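Side-chain contacts in enolase from the environmental genome shotgun sequencing of the Sargasso Sea (PDB 2QGY), which is of unknown function but, as an enolase superfamily member, probably uses its magnesium ion to stabilise an enolate formed from a carboxylate substrate: residues 68-73 with 90-95; 284-289 with 315-320. One frame throughout, in Å; residues are numbered along the deposited sequence.

Contact 1: residues 68-73 with 90-95; sequences KELFRE and SLLSDG
Leu92 reaches across from helix 82-93 to meet Leu70 on helix 60-74, and almost the whole contact depends on the forked end of this one side chain. Its CB, though directed at the other helix, lies too far back to touch. At the next bond the chain turns into the crowded position, CG lying between the backbone N and the carbonyl carbon (chi1 71°), an uncommon choice for a helical leucine. CG itself still stands 4.6 Å from Leu70 CD2. Only the two methyls close the gap. Leu92 CD1 packs on Leu70 CD2 at 3.9 Å, while Leu92 CD2 lies a little farther from that same methyl, at 4.2 Å, so the tip of Leu70 faces both prongs of the fork. The two leucines cross obliquely.

The other methyl also has a looser neighbour: Leu92 CD2 is 4.5 Å from Glu73 CG, the aliphatic part of an acid one helical turn after Leu70. With CG anti to the backbone N (chi1 -179°), Glu73 lays its methylene beside the leucine, and its carboxylate is paired with Lys88, also on helix 82-93. A glutamate suits this border because its hydrocarbon and its charge can serve the same neighbouring helix.

Leu70 is buried and continues onto Phe101, Thr105 and Ile108 of helix 99-120, whereas Leu92 also packs on Phe58 of the second subunit. The contact therefore joins successive helices of the N-terminal capping domain close to the dimer interface. No hydrogen bond crosses between the segments, and they bury just 98 Å² together; their direct attraction is dispersion and the hydrophobic effect, with the Glu73–Lys88 salt bridge adding a charged tie between the same two helices at the border.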
loop_
_atom_site.group_PDB
_atom_site.type_symbol
_atom_site.label_atom_id
_atom_site.label_comp_id
_atom_site.label_asym_id
_atom_site.label_seq_id
_atom_site.Cartn_x
_atom_site.Cartn_y
_atom_site.Cartn_z
ATOM N N LYS A 68 -12.995 8.856 -6.039
ATOM C CA LYS A 68 -13.969 9.931 -5.915
ATOM C C LYS A 68 -13.395 11.128 -5.140
ATOM O O LYS A 68 -13.576 12.290 -5.549
ATOM C CB LYS A 68 -15.259 9.441 -5.227
ATOM C CG LYS A 68 -16.305 10.575 -5.073
ATOM C CD LYS A 68 -17.693 10.068 -4.676
ATOM C CE LYS A 68 -18.000 10.330 -3.196
ATOM N NZ LYS A 68 -19.442 10.035 -2.790
ATOM N N GLU A 69 -12.682 10.857 -4.047
ATOM C CA GLU A 69 -12.122 11.967 -3.263
ATOM C C GLU A 69 -11.008 12.709 -3.975
ATOM O O GLU A 69 -10.888 13.963 -3.887
ATOM C CB GLU A 69 -11.647 11.505 -1.889
ATOM C CG GLU A 69 -12.768 11.132 -0.914
ATOM C CD GLU A 69 -13.787 12.255 -0.677
ATOM O OE1 GLU A 69 -13.375 13.427 -0.539
ATOM O OE2 GLU A 69 -15.003 11.962 -0.616
ATOM N N LEU A 70 -10.189 11.946 -4.696
ATOM C CA LEU A 70 -9.136 12.538 -5.507
ATOM C C LEU A 70 -9.753 13.381 -6.619
ATOM O O LEU A 70 -9.305 14.487 -6.896
ATOM C CB LEU A 70 -8.213 11.467 -6.063
ATOM C CG LEU A 70 -7.351 10.779 -4.997
ATOM C CD1 LEU A 70 -6.539 9.625 -5.604
ATOM C CD2 LEU A 70 -6.425 11.737 -4.276
ATOM N N PHE A 71 -10.815 12.867 -7.224
ATOM C CA PHE A 71 -11.466 13.580 -8.284
ATOM C C PHE A 71 -11.954 14.944 -7.812
ATOM O O PHE A 71 -11.723 15.941 -8.488
ATOM C CB PHE A 71 -12.619 12.762 -8.847
ATOM C CG PHE A 71 -13.509 13.534 -9.769
ATOM C CD1 PHE A 71 -13.148 13.712 -11.101
ATOM C CD2 PHE A 71 -14.705 14.069 -9.312
ATOM C CE1 PHE A 71 -13.957 14.414 -11.956
ATOM C CE2 PHE A 71 -15.519 14.784 -10.177
ATOM C CZ PHE A 71 -15.138 14.953 -11.486
ATOM N N ARG A 72 -12.619 14.979 -6.664
ATOM C CA ARG A 72 -13.153 16.221 -6.102
ATOM C C ARG A 72 -12.028 17.221 -5.897
ATOM O O ARG A 72 -12.163 18.411 -6.233
ATOM C CB ARG A 72 -13.858 15.959 -4.778
ATOM C CG ARG A 72 -15.220 15.302 -4.900
ATOM C CD ARG A 72 -15.902 15.254 -3.530
ATOM N NE ARG A 72 -17.111 14.433 -3.558
ATOM C CZ ARG A 72 -17.653 13.838 -2.492
ATOM N NH1 ARG A 72 -17.087 13.940 -1.294
ATOM N NH2 ARG A 72 -18.763 13.120 -2.630
ATOM N N GLU A 73 -10.911 16.744 -5.365
ATOM C CA GLU A 73 -9.775 17.621 -5.101
ATOM C C GLU A 73 -9.173 18.204 -6.378
ATOM O O GLU A 73 -8.793 19.365 -6.421
ATOM C CB GLU A 73 -8.718 16.876 -4.271
ATOM C CG GLU A 73 -7.488 17.706 -3.916
ATOM C CD GLU A 73 -7.778 18.888 -2.971
ATOM O OE1 GLU A 73 -8.882 18.971 -2.378
ATOM O OE2 GLU A 73 -6.871 19.734 -2.810
ATOM N N SER A 90 1.750 13.416 -5.916
ATOM C CA SER A 90 2.989 13.333 -5.170
ATOM C C SER A 90 2.909 14.195 -3.906
ATOM O O SER A 90 3.276 13.731 -2.826
ATOM C CB SER A 90 4.187 13.752 -6.016
ATOM O OG SER A 90 4.292 12.944 -7.184
ATOM N N LEU A 91 2.400 15.422 -4.037
ATOM C CA LEU A 91 2.284 16.350 -2.897
ATOM C C LEU A 91 1.330 15.839 -1.806
ATOM O O LEU A 91 1.699 15.750 -0.639
ATOM C CB LEU A 91 1.861 17.751 -3.368
ATOM C CG LEU A 91 1.394 18.735 -2.277
ATOM C CD1 LEU A 91 2.558 19.249 -1.418
ATOM C CD2 LEU A 91 0.585 19.922 -2.874
ATOM N N LEU A 92 0.113 15.467 -2.197
ATOM C CA LEU A 92 -0.881 15.059 -1.225
ATOM C C LEU A 92 -0.617 13.693 -0.581
ATOM O O LEU A 92 -0.939 13.489 0.605
ATOM C CB LEU A 92 -2.291 15.191 -1.803
ATOM C CG LEU A 92 -2.821 14.264 -2.871
ATOM C CD1 LEU A 92 -3.394 13.018 -2.191
ATOM C CD2 LEU A 92 -3.946 15.009 -3.586
ATOM N N SER A 93 0.007 12.778 -1.322
ATOM C CA SER A 93 0.275 11.438 -0.762
ATOM C C SER A 93 1.418 11.425 0.243
ATOM O O SER A 93 1.451 10.574 1.127
ATOM C CB SER A 93 0.521 10.404 -1.857
ATOM O OG SER A 93 1.661 10.709 -2.622
ATOM N N ASP A 94 2.382 12.331 0.052
ATOM C CA ASP A 94 3.510 12.514 0.987
ATOM C C ASP A 94 4.151 11.186 1.353
ATOM O O ASP A 94 4.302 10.869 2.526
ATOM C CB ASP A 94 3.064 13.232 2.265
ATOM C CG ASP A 94 4.254 13.590 3.183
ATOM O OD1 ASP A 94 5.391 13.753 2.671
ATOM O OD2 ASP A 94 4.054 13.686 4.411
ATOM N N GLY A 95 4.488 10.406 0.343
ATOM C CA GLY A 95 5.145 9.114 0.549
ATOM C C GLY A 95 4.311 7.984 1.133
ATOM O O GLY A 95 4.841 6.917 1.413
#

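Contact 2: residues 284-289 with 315-320; sequences DIIEIS and LHVCSS
Val317 sends CG1 out anti to its backbone N (chi1 167°), and Ile285 does the same with CG2, which brings these two methyls together at 3.7 Å. The side chains meet at about a right angle. Ile286 arrives by a more bent route: both of its torsions lie near -65°, so CD1 curls toward the other helix although CB does not lead there. That CD1 rests 3.8 Å from Val317 CG1, with the isoleucine and the valine sliding past each other in opposite directions; one valine methyl thus serves two isoleucines.

Helices 282-294 and 309-320 are successive outer helices of the TIM-barrel-like domain, joined through strand 298-299. The axes of 284-289 and 315-320 run in the same general direction, 26° apart, and come within 11.1 Å. Beta-branched residues suit this place by offering methyls close to the backbone, and the longer CG1-CD1 arm of Ile286 reaches the valine.

Serine is at home in these helices because its hydroxyl can bond back to a carbonyl of its own helix. Within 284-289, Ser289 OG donates to Ile285 O at 2.8 Å from above the carbonyl plane, while Ser289 N reaches the same oxygen from the opposite face. In the conformer given, Ser320 OG donates to Val317 O and comes near Ile286 CD1, a contact left uncertain by the residue's two conformers. Ile285 also packs on Ile276 and Met279 of a loop.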
loop_
_atom_site.group_PDB
_atom_site.type_symbol
_atom_site.label_atom_id
_atom_site.label_comp_id
_atom_site.label_asym_id
_atom_site.label_seq_id
_atom_site.Cartn_x
_atom_site.Cartn_y
_atom_site.Cartn_z
ATOM N N ASP A 284 4.718 6.479 -14.390
ATOM C CA ASP A 284 5.605 5.648 -13.586
ATOM C C ASP A 284 5.997 4.336 -14.239
ATOM O O ASP A 284 7.117 3.875 -14.072
ATOM C CB ASP A 284 5.031 5.433 -12.174
ATOM C CG ASP A 284 5.423 6.579 -11.217
ATOM O OD1 ASP A 284 6.197 7.472 -11.648
ATOM O OD2 ASP A 284 4.938 6.604 -10.066
ATOM N N ILE A 285 5.081 3.729 -14.980
ATOM C CA ILE A 285 5.405 2.522 -15.721
ATOM C C ILE A 285 6.452 2.819 -16.800
ATOM O O ILE A 285 7.436 2.094 -16.969
ATOM C CB ILE A 285 4.129 1.932 -16.363
ATOM C CG1 ILE A 285 3.286 1.285 -15.267
ATOM C CG2 ILE A 285 4.452 0.922 -17.484
ATOM C CD1 ILE A 285 2.069 0.593 -15.750
ATOM N N ILE A 286 6.238 3.900 -17.532
ATOM C CA ILE A 286 7.200 4.318 -18.562
ATOM C C ILE A 286 8.570 4.694 -17.986
ATOM O O ILE A 286 9.592 4.333 -18.564
ATOM C CB ILE A 286 6.635 5.489 -19.397
ATOM C CG1 ILE A 286 5.407 5.056 -20.221
ATOM C CG2 ILE A 286 7.717 6.084 -20.291
ATOM C CD1 ILE A 286 5.678 4.004 -21.292
ATOM N N GLU A 287 8.590 5.409 -16.862
ATOM C CA GLU A 287 9.842 5.781 -16.205
ATOM C C GLU A 287 10.629 4.541 -15.780
ATOM O O GLU A 287 11.830 4.446 -16.028
ATOM C CB GLU A 287 9.572 6.663 -14.986
ATOM C CG GLU A 287 10.844 7.183 -14.286
ATOM C CD GLU A 287 11.859 7.792 -15.262
ATOM O OE1 GLU A 287 11.457 8.659 -16.081
ATOM O OE2 GLU A 287 13.066 7.426 -15.191
ATOM N N ILE A 288 9.946 3.594 -15.150
ATOM C CA ILE A 288 10.618 2.364 -14.749
ATOM C C ILE A 288 11.011 1.486 -15.948
ATOM O O ILE A 288 12.045 0.821 -15.907
ATOM C CB ILE A 288 9.841 1.580 -13.682
ATOM C CG1 ILE A 288 10.815 0.700 -12.894
ATOM C CG2 ILE A 288 8.713 0.746 -14.292
ATOM C CD1 ILE A 288 11.738 1.563 -11.925
ATOM N N SER A 289 10.239 1.513 -17.030
ATOM C CA SER A 289 10.597 0.760 -18.235
ATOM C C SER A 289 11.930 1.268 -18.784
ATOM O O SER A 289 12.822 0.500 -19.144
ATOM C CB SER A 289 9.499 0.864 -19.297
ATOM O OG SER A 289 8.322 0.198 -18.870
ATOM N N LEU A 315 -1.487 -2.411 -23.933
ATOM C CA LEU A 315 -1.016 -2.565 -25.311
ATOM C C LEU A 315 -0.362 -1.295 -25.822
ATOM O O LEU A 315 0.723 -1.341 -26.451
ATOM C CB LEU A 315 -2.155 -3.032 -26.237
ATOM C CG LEU A 315 -2.805 -4.368 -25.885
ATOM C CD1 LEU A 315 -3.899 -4.684 -26.891
ATOM C CD2 LEU A 315 -1.747 -5.507 -25.829
ATOM N N HIS A 316 -0.980 -0.148 -25.546
ATOM C CA HIS A 316 -0.372 1.127 -25.964
ATOM C C HIS A 316 1.008 1.333 -25.298
ATOM O O HIS A 316 1.978 1.731 -25.961
ATOM C CB HIS A 316 -1.310 2.299 -25.663
ATOM C CG HIS A 316 -2.413 2.466 -26.669
ATOM N ND1 HIS A 316 -2.216 3.073 -27.896
ATOM C CD2 HIS A 316 -3.720 2.113 -26.629
ATOM C CE1 HIS A 316 -3.362 3.091 -28.558
ATOM N NE2 HIS A 316 -4.282 2.493 -27.823
ATOM N N VAL A 317 1.125 1.026 -24.008
ATOM C CA VAL A 317 2.411 1.167 -23.337
ATOM C C VAL A 317 3.430 0.214 -23.954
ATOM O O VAL A 317 4.534 0.641 -24.313
ATOM C CB VAL A 317 2.327 0.936 -21.804
ATOM C CG1 VAL A 317 3.755 0.780 -21.158
ATOM C CG2 VAL A 317 1.651 2.096 -21.188
ATOM N N CYS A 318 3.049 -1.057 -24.100
ATOM C CA CYS A 318 3.970 -2.076 -24.625
ATOM C C CYS A 318 4.475 -1.749 -26.025
ATOM O O CYS A 318 5.635 -2.026 -26.345
ATOM C CB CYS A 318 3.344 -3.470 -24.633
ATOM S SG CYS A 318 3.175 -4.152 -22.970
ATOM N N SER A 319 3.600 -1.166 -26.844
ATOM C CA SER A 319 3.961 -0.781 -28.212
ATOM C C SER A 319 4.939 0.392 -28.278
ATOM O O SER A 319 5.577 0.608 -29.324
ATOM C CB SER A 319 2.710 -0.485 -29.044
ATOM O OG SER A 319 2.183 0.786 -28.739
ATOM N N SER A 320 5.108 1.069 -27.140
ATOM C CA SER A 320 5.849 2.315 -27.094
ATOM C C SER A 320 7.200 2.185 -26.392
ATOM O O SER A 320 7.965 3.135 -26.366
ATOM C CB SER A 320 5.014 3.407 -26.426
ATOM O OG SER A 320 5.116 3.342 -25.018
#

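In the fold
From the N terminus, three strands of the antiparallel sheet (13-21, 37-43 and 48-53) lead into helix 60-74, and contact 1 closes the short loop back from helix 82-93. The chain then enters the barrel, passing the magnesium ligands Asp200, Glu226 and Glu252 before contact 2 closes a second loop around strand 298-299. The loops follow in series, neither nesting nor crossing. Their centres are 23 Å apart and their nearest atoms about 7 Å, without touching. Contact 1 ties together helices of the capping domain, contact 2 neighbouring barrel helices. A hydrogen bond between Tyr86, on helix 82-93, and Asp284, on helix 282-294, links the two regions.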